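Side-chain contact in ATP-dependent protease (Xanthomonas campestris pv. campestris, PDB 7CAY), which probably binds protein substrates or partners, as a homologue of the N-terminal substrate-recognition domain of the ATP-dependent protease Lon: residues R184-Q187 and L188-W191. Residues are numbered along the deposited sequence; the frame is centred on the assembly and turned at random.
Sequences RLEQ and LLAW
Gln187 and Trp191, one helical turn apart, run alongside each other and point the same way. The amide of Gln187 sits off the CH2 rim of the six-membered ring, its OE1 3.2 Å from CH2 of Trp191, its plane turned 35° from the indole, so the two do not stack. What places the amide there is chi1 of Gln187 (76°), which sets CG between the backbone N and the carbonyl carbon, with the chain then extended. The same OE1 accepts a weak hydrogen bond from Ser174 OG, on helix 169-177.

Among the backbone bonds, Leu188 N donates to Arg184 O at 2.8 Å and Leu189 N to Leu185 O at 3.0 Å. Gln187 O accepts two N-H groups: Trp191 N reaches it at 3.2 Å, while Ala190 N adds a weak bond. That oxygen also sits above one face of the Trp191 ring, 3.4 Å from the plane and offset toward the rim. The guanidinium of Arg184 turns from this stretch, NE hydrogen-bonding to Glu178 O.

Apolar contact is lighter. Leu185 CD2 meets Leu188 CD2 at 3.9 Å on the side facing helix 154-164, where Leu185 touches Ala154 and Leu188 touches Leu161. Trp191 packs on Gln171, Ser174 and Leu175 of helix 169-177.

Altogether these are largely i to i+4 contacts in helix 181-190, packed against helices 154-164 and 169-177 in the helical part of a Lon N-terminal-type domain.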
ATOM      1  N   ARG A 184       4.187   7.571 -13.488  1.00 66.41           N
ATOM      2  CA  ARG A 184       3.967   6.204 -13.030  1.00 63.98           C
ATOM      3  C   ARG A 184       3.603   5.297 -14.199  1.00 65.23           C
ATOM      4  O   ARG A 184       4.161   4.205 -14.354  1.00 63.04           O
ATOM      5  CB  ARG A 184       2.869   6.185 -11.967  1.00 63.95           C
ATOM      6  CG  ARG A 184       3.271   5.543 -10.652  1.00 62.69           C
ATOM      7  CD  ARG A 184       2.104   5.547  -9.679  1.00 62.90           C
ATOM      8  NE  ARG A 184       1.952   6.832  -9.000  1.00 63.69           N
ATOM      9  CZ  ARG A 184       0.781   7.400  -8.730  1.00 64.31           C
ATOM     10  NH1 ARG A 184      -0.346   6.805  -9.100  1.00 64.39           N
ATOM     11  NH2 ARG A 184       0.737   8.567  -8.100  1.00 65.00           N
ATOM     12  N   LEU A 185       2.671   5.745 -15.043  1.00 67.41           N
ATOM     13  CA  LEU A 185       2.284   4.972 -16.217  1.00 69.10           C
ATOM     14  C   LEU A 185       3.388   4.914 -17.264  1.00 69.54           C
ATOM     15  O   LEU A 185       3.408   3.979 -18.072  1.00 69.11           O
ATOM     16  CB  LEU A 185       1.009   5.555 -16.829  1.00 71.07           C
ATOM     17  CG  LEU A 185      -0.280   5.311 -16.041  1.00 70.46           C
ATOM     18  CD1 LEU A 185      -1.371   6.277 -16.475  1.00 72.90           C
ATOM     19  CD2 LEU A 185      -0.744   3.872 -16.216  1.00 69.36           C
ATOM     20  N   GLU A 186       4.304   5.884 -17.269  1.00 67.80           N
ATOM     21  CA  GLU A 186       5.381   5.869 -18.254  1.00 69.73           C
ATOM     22  C   GLU A 186       6.396   4.774 -17.944  1.00 68.44           C
ATOM     23  O   GLU A 186       6.907   4.117 -18.859  1.00 68.07           O
ATOM     24  CB  GLU A 186       6.058   7.240 -18.316  1.00 72.07           C
ATOM     25  CG  GLU A 186       6.953   7.442 -19.532  1.00 74.93           C
ATOM     26  CD  GLU A 186       6.171   7.498 -20.836  1.00 78.53           C
ATOM     27  OE1 GLU A 186       5.430   8.482 -21.050  1.00 80.52           O
ATOM     28  OE2 GLU A 186       6.298   6.552 -21.642  1.00 79.12           O
ATOM     29  N   GLN A 187       6.702   4.556 -16.664  1.00 67.13           N
ATOM     30  CA  GLN A 187       7.588   3.458 -16.294  1.00 67.57           C
ATOM     31  C   GLN A 187       6.840   2.144 -16.127  1.00 65.97           C
ATOM     32  O   GLN A 187       7.435   1.076 -16.309  1.00 65.68           O
ATOM     33  CB  GLN A 187       8.358   3.789 -15.010  1.00 66.57           C
ATOM     34  CG  GLN A 187       7.556   3.680 -13.727  1.00 65.83           C
ATOM     35  CD  GLN A 187       8.440   3.740 -12.490  1.00 65.38           C
ATOM     36  OE1 GLN A 187       9.665   3.623 -12.580  1.00 65.81           O
ATOM     37  NE2 GLN A 187       7.820   3.921 -11.326  1.00 64.46           N
ATOM     38  N   LEU A 188       5.549   2.199 -15.793  1.00 66.06           N
ATOM     39  CA  LEU A 188       4.723   0.998 -15.854  1.00 67.46           C
ATOM     40  C   LEU A 188       4.638   0.472 -17.278  1.00 73.59           C
ATOM     41  O   LEU A 188       4.446  -0.732 -17.491  1.00 74.94           O
ATOM     42  CB  LEU A 188       3.327   1.296 -15.303  1.00 66.10           C
ATOM     43  CG  LEU A 188       2.324   0.147 -15.189  1.00 65.74           C
ATOM     44  CD1 LEU A 188       2.841  -0.925 -14.244  1.00 63.37           C
ATOM     45  CD2 LEU A 188       0.973   0.671 -14.726  1.00 66.55           C
ATOM     46  N   LEU A 189       4.788   1.359 -18.265  1.00 70.08           N
ATOM     47  CA  LEU A 189       4.806   0.943 -19.661  1.00 75.16           C
ATOM     48  C   LEU A 189       6.085   0.193 -20.008  1.00 78.77           C
ATOM     49  O   LEU A 189       6.060  -0.723 -20.839  1.00 79.41           O
ATOM     50  CB  LEU A 189       4.638   2.168 -20.563  1.00 76.29           C
ATOM     51  CG  LEU A 189       4.726   1.966 -22.075  1.00 77.34           C
ATOM     52  CD1 LEU A 189       3.697   0.946 -22.526  1.00 77.74           C
ATOM     53  CD2 LEU A 189       4.531   3.285 -22.804  1.00 79.25           C
ATOM     54  N   ALA A 190       7.207   0.559 -19.383  1.00 76.81           N
ATOM     55  CA  ALA A 190       8.463  -0.132 -19.658  1.00 78.04           C
ATOM     56  C   ALA A 190       8.461  -1.541 -19.078  1.00 78.40           C
ATOM     57  O   ALA A 190       8.931  -2.486 -19.724  1.00 80.58           O
ATOM     58  CB  ALA A 190       9.639   0.673 -19.104  1.00 77.34           C
ATOM     59  N   TRP A 191       7.935  -1.703 -17.866  1.00 80.95           N
ATOM     60  CA  TRP A 191       7.911  -2.996 -17.196  1.00 77.69           C
ATOM     61  C   TRP A 191       6.840  -3.930 -17.737  1.00 84.15           C
ATOM     62  O   TRP A 191       6.764  -5.082 -17.296  1.00 83.96           O
ATOM     63  CB  TRP A 191       7.707  -2.796 -15.695  1.00 69.01           C
ATOM     64  CG  TRP A 191       8.818  -2.036 -15.069  1.00 63.59           C
ATOM     65  CD1 TRP A 191      10.120  -2.005 -15.476  1.00 63.37           C
ATOM     66  CD2 TRP A 191       8.732  -1.176 -13.931  1.00 59.67           C
ATOM     67  NE1 TRP A 191      10.853  -1.185 -14.653  1.00 61.25           N
ATOM     68  CE2 TRP A 191      10.024  -0.664 -13.697  1.00 58.73           C
ATOM     69  CE3 TRP A 191       7.690  -0.794 -13.084  1.00 57.06           C
ATOM     70  CZ2 TRP A 191      10.300   0.211 -12.653  1.00 56.56           C
ATOM     71  CZ3 TRP A 191       7.966   0.074 -12.050  1.00 55.62           C
ATOM     72  CH2 TRP A 191       9.260   0.567 -11.842  1.00 55.28           C
TER